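Local atomic coordinates of oxidoreductase (PDB entry 3E18), a protein that binds NAD through a Rossmann-fold domain and is probably a dehydrogenase of the GFO/IDH/MocA family, with a substrate that is not known. Residues Ser77-Ala82 against Leu106-Val111; Tyr308-Asp313 against Glu320-Asn325; Pro237-Lys242 against Gly248-Trp253; Lys52-Glu55 against Ala59-Ala62. All blocks are in the same frame, centred on the assembly; numbering follows the deposited sequence.

Interaction 1: residues Ser77-Ala82 against Leu106-Val111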
# COMPACT_ATOMS: atom_id res chain seq x y z
N SER A 77 -5.81 -11.39 31.02
CA SER A 77 -6.36 -12.41 31.92
C SER A 77 -6.76 -13.73 31.24
O SER A 77 -7.13 -14.68 31.92
CB SER A 77 -7.53 -11.83 32.73
OG SER A 77 -8.52 -11.28 31.87
N HIS A 78 -6.67 -13.80 29.90
CA HIS A 78 -7.21 -14.96 29.18
C HIS A 78 -6.52 -16.26 29.55
O HIS A 78 -7.18 -17.27 29.74
CB HIS A 78 -7.07 -14.79 27.67
CG HIS A 78 -7.98 -13.77 27.06
ND1 HIS A 78 -7.93 -13.45 25.73
CD2 HIS A 78 -8.95 -12.99 27.61
CE1 HIS A 78 -8.84 -12.52 25.47
NE2 HIS A 78 -9.47 -12.23 26.59
N LYS A 79 -5.20 -16.22 29.65
CA LYS A 79 -4.41 -17.44 29.83
C LYS A 79 -4.70 -18.12 31.17
O LYS A 79 -4.92 -19.33 31.21
CB LYS A 79 -2.92 -17.12 29.69
CG LYS A 79 -1.99 -18.33 29.82
CD LYS A 79 -0.57 -17.88 30.12
CE LYS A 79 0.37 -19.07 30.30
NZ LYS A 79 1.80 -18.67 30.48
N GLU A 80 -4.70 -17.35 32.26
CA GLU A 80 -4.91 -17.89 33.61
C GLU A 80 -6.31 -18.48 33.76
O GLU A 80 -6.46 -19.58 34.30
CB GLU A 80 -4.65 -16.83 34.69
CG GLU A 80 -4.82 -17.33 36.14
CD GLU A 80 -4.52 -16.27 37.19
OE1 GLU A 80 -3.34 -15.87 37.34
OE2 GLU A 80 -5.47 -15.85 37.89
N LEU A 81 -7.32 -17.75 33.29
CA LEU A 81 -8.71 -18.20 33.35
C LEU A 81 -8.95 -19.45 32.50
O LEU A 81 -9.71 -20.32 32.92
CB LEU A 81 -9.67 -17.08 32.95
CG LEU A 81 -9.57 -15.79 33.77
CD1 LEU A 81 -10.49 -14.70 33.22
CD2 LEU A 81 -9.82 -16.01 35.24
N ALA A 82 -8.32 -19.52 31.33
CA ALA A 82 -8.43 -20.69 30.46
C ALA A 82 -7.79 -21.92 31.06
O ALA A 82 -8.41 -22.97 31.10
CB ALA A 82 -7.86 -20.42 29.06
N LEU A 106 0.55 -22.08 23.39
CA LEU A 106 1.14 -23.42 23.35
C LEU A 106 0.97 -24.10 24.73
O LEU A 106 0.67 -25.29 24.80
CB LEU A 106 2.61 -23.33 22.98
CG LEU A 106 3.25 -24.06 21.80
CD1 LEU A 106 2.32 -24.16 20.58
CD2 LEU A 106 4.52 -23.34 21.43
N ALA A 107 1.12 -23.31 25.80
CA ALA A 107 0.85 -23.79 27.16
C ALA A 107 -0.59 -24.25 27.36
O ALA A 107 -0.83 -25.32 27.91
CB ALA A 107 1.23 -22.75 28.19
N ILE A 108 -1.55 -23.42 26.91
CA ILE A 108 -2.96 -23.76 26.97
C ILE A 108 -3.30 -25.02 26.17
O ILE A 108 -4.00 -25.90 26.67
CB ILE A 108 -3.83 -22.60 26.48
CG1 ILE A 108 -3.70 -21.42 27.44
CG2 ILE A 108 -5.29 -23.04 26.36
CD1 ILE A 108 -4.46 -20.18 26.98
N MET A 109 -2.76 -25.10 24.95
CA MET A 109 -2.90 -26.28 24.09
C MET A 109 -2.42 -27.56 24.78
O MET A 109 -3.10 -28.60 24.72
CB MET A 109 -2.16 -26.07 22.75
CG MET A 109 -2.89 -25.12 21.74
SD MET A 109 -1.88 -24.58 20.32
CE MET A 109 -1.49 -26.14 19.53
N ASP A 110 -1.26 -27.47 25.43
CA ASP A 110 -0.70 -28.57 26.22
C ASP A 110 -1.63 -29.01 27.35
O ASP A 110 -1.90 -30.20 27.49
CB ASP A 110 0.65 -28.16 26.81
CG ASP A 110 1.78 -28.17 25.78
OD1 ASP A 110 1.63 -28.80 24.71
OD2 ASP A 110 2.81 -27.54 26.06
N VAL A 111 -2.12 -28.06 28.13
CA VAL A 111 -3.07 -28.36 29.21
C VAL A 111 -4.35 -29.01 28.66
O VAL A 111 -4.76 -30.04 29.18
CB VAL A 111 -3.39 -27.10 30.07
CG1 VAL A 111 -4.48 -27.40 31.11
CG2 VAL A 111 -2.12 -26.59 30.77
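I108 provides the apolar part of the contact, sending its terminal methyl between K79 and A82 on the neighbouring helix. I108 CD1 lies 4.0 Å from A82 CB. It comes equally near the backbone, with K79 CA at 4.0 Å, and K79 CG stands a little farther from the same methyl at 4.2 Å. The reach comes from an extended chain: CG1 is anti to the carbonyl carbon (chi1 -66°), and a second torsion of 176° carries CD1 straight on toward the other helix. I108 also touches I83 and L86 farther along that helix, while F119 of strand 119-122 receives both I108 and A82.

Both helices are connections of the Rossmann fold. Helix 78-87 joins strand 68-71 to strand 91-95, and helix 102-115 leads from there to strand 119-122, as consecutive right-handed beta-alpha-beta crossovers. Their short segments run almost parallel, with axes 10.3 Å apart at an angle of 7°, a spacing bridged by the isoleucine.

No hydrogen bond crosses between the segments. The polar component is carried by K79: K79 CE comes within 4.3 Å of A107 CB, and the extended chain ends in a salt bridge from NZ to D104 OD1, one turn earlier on helix 102-115. The side chain of H78 leads away, and this residue touches NAD; its NE2 is hydrogen-bonded to T73 O.

Interaction 2: residues Tyr308-Asp313 against Glu320-Asn325; sequences YNNFVD and EPIVQN
The side chain of N310 projects straight from its helix toward E320 and I322: chi1 of 178° places CG opposite the backbone N, and chi2 of -123° turns the amide so that its oxygen and its nitrogen each meet a different peptide group of the loop. The result is a two-point grip by a side-chain amide on an extended piece of backbone, here tying helix 307-315 to the loop that leads into helix 325-344. Although late in the sequence, helix 307-315 and the loop pack on the Rossmann domain, where N310 and F311 of the helix and P321 of the loop touch M120 of strand 119-122.

The shorter of the two bonds runs from I322 N to N310 OD1 at 2.9 Å and is nearly straight (171° at the hydrogen), its donor tilted out of the amide carbonyl plane. N310 ND2 donates to E320 O at 3.3 Å, a longer but equally straight bond, and E320 O lies in the plane of the N310 amide. Together they fix the rotation of the amide and hold the peptide groups flanking P321, whose CA approaches N310 OD1 to 3.7 Å.

I322 adds van der Waals contact, its CD1 methyl 3.9 Å from the amide carbon N310 CG. Farther on, Q324 occupies the N-cap position of the next helix, with E327 OE1 hydrogen-bonded to its N. N310 OD1, on a buried residue, accepts a second bond as well: a water donates to N310 OD1 at 2.7 Å and in turn accepts from V323 N at 3.0 Å.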
# COMPACT_ATOMS: atom_id res chain seq x y z
N TYR A 308 -20.59 -21.54 17.03
CA TYR A 308 -21.05 -22.26 18.22
C TYR A 308 -21.65 -23.63 17.93
O TYR A 308 -21.54 -24.51 18.78
CB TYR A 308 -22.03 -21.39 19.02
CG TYR A 308 -21.36 -20.54 20.07
CD1 TYR A 308 -21.39 -19.15 20.00
CD2 TYR A 308 -20.69 -21.13 21.15
CE1 TYR A 308 -20.79 -18.37 20.97
CE2 TYR A 308 -20.09 -20.36 22.13
CZ TYR A 308 -20.15 -18.98 22.04
OH TYR A 308 -19.55 -18.21 23.00
N ASN A 309 -22.23 -23.83 16.75
CA ASN A 309 -22.70 -25.16 16.37
C ASN A 309 -21.53 -26.06 16.04
O ASN A 309 -21.55 -27.26 16.32
CB ASN A 309 -23.69 -25.12 15.21
CG ASN A 309 -25.08 -24.71 15.65
OD1 ASN A 309 -25.50 -24.99 16.78
ND2 ASN A 309 -25.82 -24.06 14.76
N ASN A 310 -20.50 -25.47 15.45
CA ASN A 310 -19.27 -26.22 15.22
C ASN A 310 -18.57 -26.62 16.53
O ASN A 310 -18.05 -27.74 16.64
CB ASN A 310 -18.32 -25.42 14.35
CG ASN A 310 -17.02 -26.15 14.13
OD1 ASN A 310 -15.94 -25.64 14.44
ND2 ASN A 310 -17.12 -27.37 13.65
N PHE A 311 -18.52 -25.70 17.49
CA PHE A 311 -17.98 -25.96 18.83
C PHE A 311 -18.68 -27.16 19.49
O PHE A 311 -18.02 -28.07 19.98
CB PHE A 311 -18.10 -24.71 19.72
CG PHE A 311 -17.65 -24.91 21.15
CD1 PHE A 311 -16.30 -25.10 21.46
CD2 PHE A 311 -18.58 -24.90 22.20
CE1 PHE A 311 -15.88 -25.30 22.78
CE2 PHE A 311 -18.17 -25.08 23.52
CZ PHE A 311 -16.82 -25.28 23.82
N VAL A 312 -20.02 -27.17 19.45
CA VAL A 312 -20.83 -28.31 19.93
C VAL A 312 -20.52 -29.61 19.19
O VAL A 312 -20.35 -30.66 19.82
CB VAL A 312 -22.33 -27.98 19.91
CG1 VAL A 312 -23.17 -29.19 20.30
CG2 VAL A 312 -22.62 -26.86 20.88
N ASP A 313 -20.41 -29.52 17.87
CA ASP A 313 -20.08 -30.68 17.03
C ASP A 313 -18.70 -31.25 17.38
O ASP A 313 -18.48 -32.46 17.26
CB ASP A 313 -20.11 -30.30 15.55
CG ASP A 313 -21.52 -30.05 15.01
OD1 ASP A 313 -22.52 -30.33 15.71
OD2 ASP A 313 -21.62 -29.55 13.87
N GLU A 320 -14.51 -31.97 12.83
CA GLU A 320 -13.25 -31.27 13.09
C GLU A 320 -13.54 -29.80 13.40
O GLU A 320 -14.55 -29.27 12.94
CB GLU A 320 -12.32 -31.38 11.87
CG GLU A 320 -11.87 -32.80 11.52
CD GLU A 320 -10.63 -33.27 12.29
OE1 GLU A 320 -10.51 -33.00 13.50
OE2 GLU A 320 -9.78 -33.94 11.66
N PRO A 321 -12.68 -29.13 14.20
CA PRO A 321 -12.87 -27.69 14.39
C PRO A 321 -12.61 -26.85 13.13
O PRO A 321 -11.69 -27.16 12.36
CB PRO A 321 -11.86 -27.34 15.49
CG PRO A 321 -10.84 -28.44 15.47
CD PRO A 321 -11.52 -29.66 14.96
N ILE A 322 -13.43 -25.83 12.91
CA ILE A 322 -13.20 -24.85 11.84
C ILE A 322 -12.03 -23.93 12.24
O ILE A 322 -11.06 -23.77 11.48
CB ILE A 322 -14.49 -24.05 11.49
CG1 ILE A 322 -15.51 -24.96 10.78
CG2 ILE A 322 -14.17 -22.83 10.61
CD1 ILE A 322 -16.91 -24.37 10.67
N VAL A 323 -12.13 -23.32 13.42
CA VAL A 323 -11.04 -22.52 13.99
C VAL A 323 -10.09 -23.47 14.73
O VAL A 323 -10.37 -23.89 15.84
CB VAL A 323 -11.55 -21.44 14.97
CG1 VAL A 323 -10.39 -20.57 15.44
CG2 VAL A 323 -12.61 -20.56 14.31
N GLN A 324 -8.99 -23.82 14.07
CA GLN A 324 -8.03 -24.76 14.62
C GLN A 324 -6.98 -24.02 15.42
O GLN A 324 -6.58 -22.92 15.05
CB GLN A 324 -7.38 -25.56 13.48
CG GLN A 324 -8.41 -26.34 12.69
CD GLN A 324 -7.84 -27.56 12.01
OE1 GLN A 324 -7.49 -28.54 12.67
NE2 GLN A 324 -7.76 -27.52 10.68
N ASN A 325 -6.54 -24.62 16.53
CA ASN A 325 -5.62 -23.95 17.46
C ASN A 325 -4.25 -23.68 16.84
O ASN A 325 -3.64 -22.66 17.12
CB ASN A 325 -5.50 -24.74 18.76
CG ASN A 325 -6.72 -24.60 19.64
OD1 ASN A 325 -7.37 -23.57 19.65
ND2 ASN A 325 -7.03 -25.65 20.39
O HOH W 1 -14.83 -23.18 14.81

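Interaction 3: residues Pro237-Lys242 against Gly248-Trp253; sequences PRWYVK and GIIHDW
One face of the W253 ring carries R238 CD, a CH-pi contact 4.1 Å from the centroid of the six-membered ring. The R238 guanidinium, its plane turned 67° from that ring, meets W253 CZ3 at its own edge and has W239 NE1 over one face. D130 OD2 draws these groups together, forming a salt bridge with R238 NE and a hydrogen bond with W239 NE1, while S151 OG binds R238 NH1. At the edge of the Y240 ring lies I249 CD1; Y240 OH is bonded to I234 O of the second subunit.

The backbones form an antiparallel hairpin within the large sheet of the C-terminal domain, ending in a classic beta bulge where R238 and W239 both face I250. W239 N donates to I250 O at 3.0 Å, in the carbonyl plane, whereas R238 N approaches H251 O (3.0 Å) from above its plane. Toward the turn, V241 and G248 pair by two bonds, the shorter being G248 N to V241 O at 2.9 Å. W239 and I250 lie side by side on one face, CB to CB 3.9 Å; on the other, P237 CB packs against I249 CG1 at 3.8 Å, and P237 also meets L236 of the second subunit.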
# COMPACT_ATOMS: atom_id res chain seq x y z
N PRO A 237 -10.90 1.27 0.29
CA PRO A 237 -11.76 0.06 0.29
C PRO A 237 -11.43 -1.01 1.32
O PRO A 237 -10.25 -1.20 1.68
CB PRO A 237 -11.56 -0.52 -1.13
CG PRO A 237 -10.39 0.16 -1.68
CD PRO A 237 -10.34 1.51 -1.05
N ARG A 238 -12.46 -1.74 1.74
CA ARG A 238 -12.32 -2.88 2.63
C ARG A 238 -11.42 -3.94 1.98
O ARG A 238 -10.52 -4.46 2.63
CB ARG A 238 -13.70 -3.44 3.00
CG ARG A 238 -13.71 -4.70 3.85
CD ARG A 238 -13.20 -4.51 5.27
NE ARG A 238 -13.04 -5.81 5.92
CZ ARG A 238 -11.97 -6.59 5.83
NH1 ARG A 238 -10.88 -6.20 5.16
NH2 ARG A 238 -11.97 -7.75 6.46
N TRP A 239 -11.64 -4.24 0.70
CA TRP A 239 -10.85 -5.27 -0.02
C TRP A 239 -10.41 -4.74 -1.38
O TRP A 239 -11.17 -4.05 -2.05
CB TRP A 239 -11.68 -6.53 -0.22
CG TRP A 239 -11.91 -7.34 1.04
CD1 TRP A 239 -13.03 -7.33 1.84
CD2 TRP A 239 -11.01 -8.28 1.62
NE1 TRP A 239 -12.87 -8.21 2.89
CE2 TRP A 239 -11.64 -8.81 2.78
CE3 TRP A 239 -9.73 -8.74 1.27
CZ2 TRP A 239 -11.03 -9.77 3.59
CZ3 TRP A 239 -9.12 -9.68 2.08
CH2 TRP A 239 -9.76 -10.19 3.22
N TYR A 240 -9.17 -5.04 -1.77
CA TYR A 240 -8.71 -4.73 -3.11
C TYR A 240 -7.81 -5.90 -3.46
O TYR A 240 -6.80 -6.12 -2.80
CB TYR A 240 -7.95 -3.40 -3.17
CG TYR A 240 -7.37 -3.05 -4.54
CD1 TYR A 240 -8.17 -2.49 -5.55
CD2 TYR A 240 -6.02 -3.29 -4.83
CE1 TYR A 240 -7.64 -2.17 -6.81
CE2 TYR A 240 -5.48 -2.97 -6.08
CZ TYR A 240 -6.29 -2.42 -7.06
OH TYR A 240 -5.74 -2.10 -8.29
N VAL A 241 -8.22 -6.67 -4.46
CA VAL A 241 -7.53 -7.94 -4.73
C VAL A 241 -7.14 -8.06 -6.19
O VAL A 241 -7.85 -7.62 -7.06
CB VAL A 241 -8.39 -9.18 -4.27
CG1 VAL A 241 -8.52 -9.22 -2.73
CG2 VAL A 241 -9.79 -9.17 -4.92
N LYS A 242 -6.00 -8.70 -6.46
CA LYS A 242 -5.47 -8.75 -7.81
C LYS A 242 -5.17 -10.18 -8.16
O LYS A 242 -4.63 -10.92 -7.34
CB LYS A 242 -4.16 -7.95 -7.91
CG LYS A 242 -4.32 -6.44 -7.75
CD LYS A 242 -2.96 -5.72 -7.90
CE LYS A 242 -2.55 -5.62 -9.37
NZ LYS A 242 -1.09 -5.32 -9.46
N GLY A 248 -10.50 -7.16 -8.22
CA GLY A 248 -11.77 -6.97 -7.51
C GLY A 248 -11.70 -5.95 -6.39
O GLY A 248 -10.65 -5.69 -5.83
N ILE A 249 -12.85 -5.38 -6.04
CA ILE A 249 -12.87 -4.39 -5.00
C ILE A 249 -14.17 -4.60 -4.22
O ILE A 249 -15.22 -4.89 -4.82
CB ILE A 249 -12.75 -2.93 -5.60
CG1 ILE A 249 -12.53 -1.88 -4.50
CG2 ILE A 249 -13.97 -2.57 -6.47
CD1 ILE A 249 -12.05 -0.53 -5.04
N ILE A 250 -14.07 -4.54 -2.89
CA ILE A 250 -15.23 -4.45 -2.02
C ILE A 250 -15.04 -3.15 -1.24
O ILE A 250 -14.10 -3.00 -0.47
CB ILE A 250 -15.39 -5.67 -1.07
CG1 ILE A 250 -15.38 -6.98 -1.85
CG2 ILE A 250 -16.68 -5.57 -0.29
CD1 ILE A 250 -15.60 -8.22 -1.00
N HIS A 251 -15.91 -2.19 -1.48
CA HIS A 251 -15.72 -0.86 -0.90
C HIS A 251 -15.86 -0.83 0.61
O HIS A 251 -15.02 -0.25 1.31
CB HIS A 251 -16.70 0.13 -1.52
CG HIS A 251 -16.46 0.37 -2.97
ND1 HIS A 251 -15.42 1.14 -3.44
CD2 HIS A 251 -17.13 -0.07 -4.07
CE1 HIS A 251 -15.46 1.17 -4.76
NE2 HIS A 251 -16.48 0.44 -5.17
N ASP A 252 -16.92 -1.46 1.10
CA ASP A 252 -17.41 -1.20 2.44
C ASP A 252 -18.17 -2.44 2.96
O ASP A 252 -18.32 -3.44 2.24
CB ASP A 252 -18.33 0.03 2.37
CG ASP A 252 -18.73 0.56 3.73
OD1 ASP A 252 -19.96 0.64 3.99
OD2 ASP A 252 -17.83 0.87 4.54
N TRP A 253 -18.62 -2.36 4.21
CA TRP A 253 -19.44 -3.40 4.86
C TRP A 253 -20.78 -3.66 4.16
O TRP A 253 -21.37 -4.73 4.34
CB TRP A 253 -19.69 -3.06 6.33
CG TRP A 253 -18.45 -2.83 7.15
CD1 TRP A 253 -18.06 -1.65 7.73
CD2 TRP A 253 -17.44 -3.79 7.48
NE1 TRP A 253 -16.86 -1.83 8.39
CE2 TRP A 253 -16.47 -3.14 8.26
CE3 TRP A 253 -17.27 -5.15 7.18
CZ2 TRP A 253 -15.34 -3.79 8.75
CZ3 TRP A 253 -16.15 -5.80 7.68
CH2 TRP A 253 -15.20 -5.12 8.45

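Interaction 4: residues Lys52-Glu55 against Ala59-Ala62; sequences KIYE and AVLA
Y54 OH is hydrogen-bonded to D63 OD2, just beyond A59-A62, and this bond secures the far end of a ring whose body packs on A59 and V60. No hydrogen bond joins the two segments themselves; the contact rests on the ring.

V60 supplies a methyl over one face. Its CG2 sits 3.9 Å from the ring centroid in a CH-pi contact, 27° off the normal and displaced toward the base of the ring, so that V60 CG2 is only 3.5 Å from Y54 CG. The first torsion of V60, 175°, sets CG2 anti to the carbonyl carbon and thereby aims it at the tyrosine, and the two side chains cross at about a right angle. On the opposite ring face lies K52 NZ, 4.1 Å above the plane and nearer the rim, which places the ring between the lysine amino group and a methyl. A59 adds two touches along one side: its CB is 4.1 Å from Y54 CD1, and its carbonyl O is 3.7 Å from Y54 CE1.

Y54 and V60 both also reach V9 of strand 6-11, and the backbone of Y54 bonds to that of V35. The loop thus runs beside strand 30-36, one of the two outermost strands of the parallel sheet, and helix 57-62 then folds back over the ring on the way to strand 68-71, within the long crossover of a Rossmann nucleotide-binding fold.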
# COMPACT_ATOMS: atom_id res chain seq x y z
N LYS A 52 -28.50 -16.42 35.65
CA LYS A 52 -27.88 -16.92 36.88
C LYS A 52 -26.50 -16.30 37.05
O LYS A 52 -25.73 -16.21 36.09
CB LYS A 52 -27.75 -18.45 36.85
CG LYS A 52 -27.21 -19.07 38.13
CD LYS A 52 -26.42 -20.34 37.85
CE LYS A 52 -26.31 -21.23 39.09
NZ LYS A 52 -25.88 -20.49 40.32
N ILE A 53 -26.19 -15.85 38.27
CA ILE A 53 -24.87 -15.29 38.55
C ILE A 53 -24.09 -16.04 39.62
O ILE A 53 -24.66 -16.52 40.61
CB ILE A 53 -24.90 -13.78 38.85
CG1 ILE A 53 -25.88 -13.46 39.99
CG2 ILE A 53 -25.26 -13.00 37.58
CD1 ILE A 53 -25.63 -12.12 40.66
N TYR A 54 -22.79 -16.18 39.39
CA TYR A 54 -21.90 -16.84 40.33
C TYR A 54 -21.15 -15.78 41.11
O TYR A 54 -20.85 -14.72 40.58
CB TYR A 54 -20.90 -17.72 39.58
CG TYR A 54 -21.50 -18.98 39.01
CD1 TYR A 54 -21.42 -20.19 39.70
CD2 TYR A 54 -22.13 -18.97 37.76
CE1 TYR A 54 -21.97 -21.36 39.17
CE2 TYR A 54 -22.67 -20.12 37.22
CZ TYR A 54 -22.59 -21.32 37.93
OH TYR A 54 -23.12 -22.46 37.40
N GLU A 55 -20.85 -16.09 42.37
CA GLU A 55 -20.15 -15.14 43.25
C GLU A 55 -18.63 -15.14 43.04
O GLU A 55 -17.95 -14.17 43.38
CB GLU A 55 -20.47 -15.41 44.72
CG GLU A 55 -21.94 -15.19 45.10
CD GLU A 55 -22.41 -13.75 44.89
OE1 GLU A 55 -21.72 -12.82 45.35
OE2 GLU A 55 -23.47 -13.56 44.25
N ALA A 59 -16.33 -20.75 42.05
CA ALA A 59 -17.67 -21.36 42.14
C ALA A 59 -18.21 -21.86 40.80
O ALA A 59 -18.93 -22.86 40.75
CB ALA A 59 -18.66 -20.38 42.76
N VAL A 60 -17.86 -21.17 39.71
CA VAL A 60 -18.18 -21.63 38.36
C VAL A 60 -17.48 -22.96 38.11
O VAL A 60 -18.09 -23.91 37.63
CB VAL A 60 -17.70 -20.61 37.29
CG1 VAL A 60 -17.93 -21.16 35.89
CG2 VAL A 60 -18.40 -19.28 37.45
N LEU A 61 -16.21 -23.00 38.45
CA LEU A 61 -15.37 -24.15 38.14
C LEU A 61 -15.64 -25.36 39.05
O LEU A 61 -15.38 -26.50 38.67
CB LEU A 61 -13.90 -23.74 38.23
CG LEU A 61 -13.38 -22.66 37.27
CD1 LEU A 61 -11.88 -22.76 37.24
CD2 LEU A 61 -13.95 -22.79 35.85
N ALA A 62 -16.18 -25.10 40.24
CA ALA A 62 -16.61 -26.17 41.15
C ALA A 62 -17.98 -26.75 40.77
O ALA A 62 -18.34 -27.85 41.24
CB ALA A 62 -16.63 -25.65 42.58

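Overall arrangement
Interactions 1 and 4 belong to the Rossmann domain, their centres 20 Å apart and their nearest atoms about 5 Å apart. Interaction 2 comes from late in the chain yet touches interaction 1, where M109 SD packs on N325 CB at 3.9 Å. Interaction 3 stands apart in the C-terminal domain, on the other side of the chain's centre from interactions 1 and 4, with its centre 36 Å from that of interaction 1 and 45 Å from that of interaction 4. Measured from NAD, the contacts differ: H78 of segment 77-82 touches it, whereas the V60 and W253 side chains stay about 9 Å and 10 Å away.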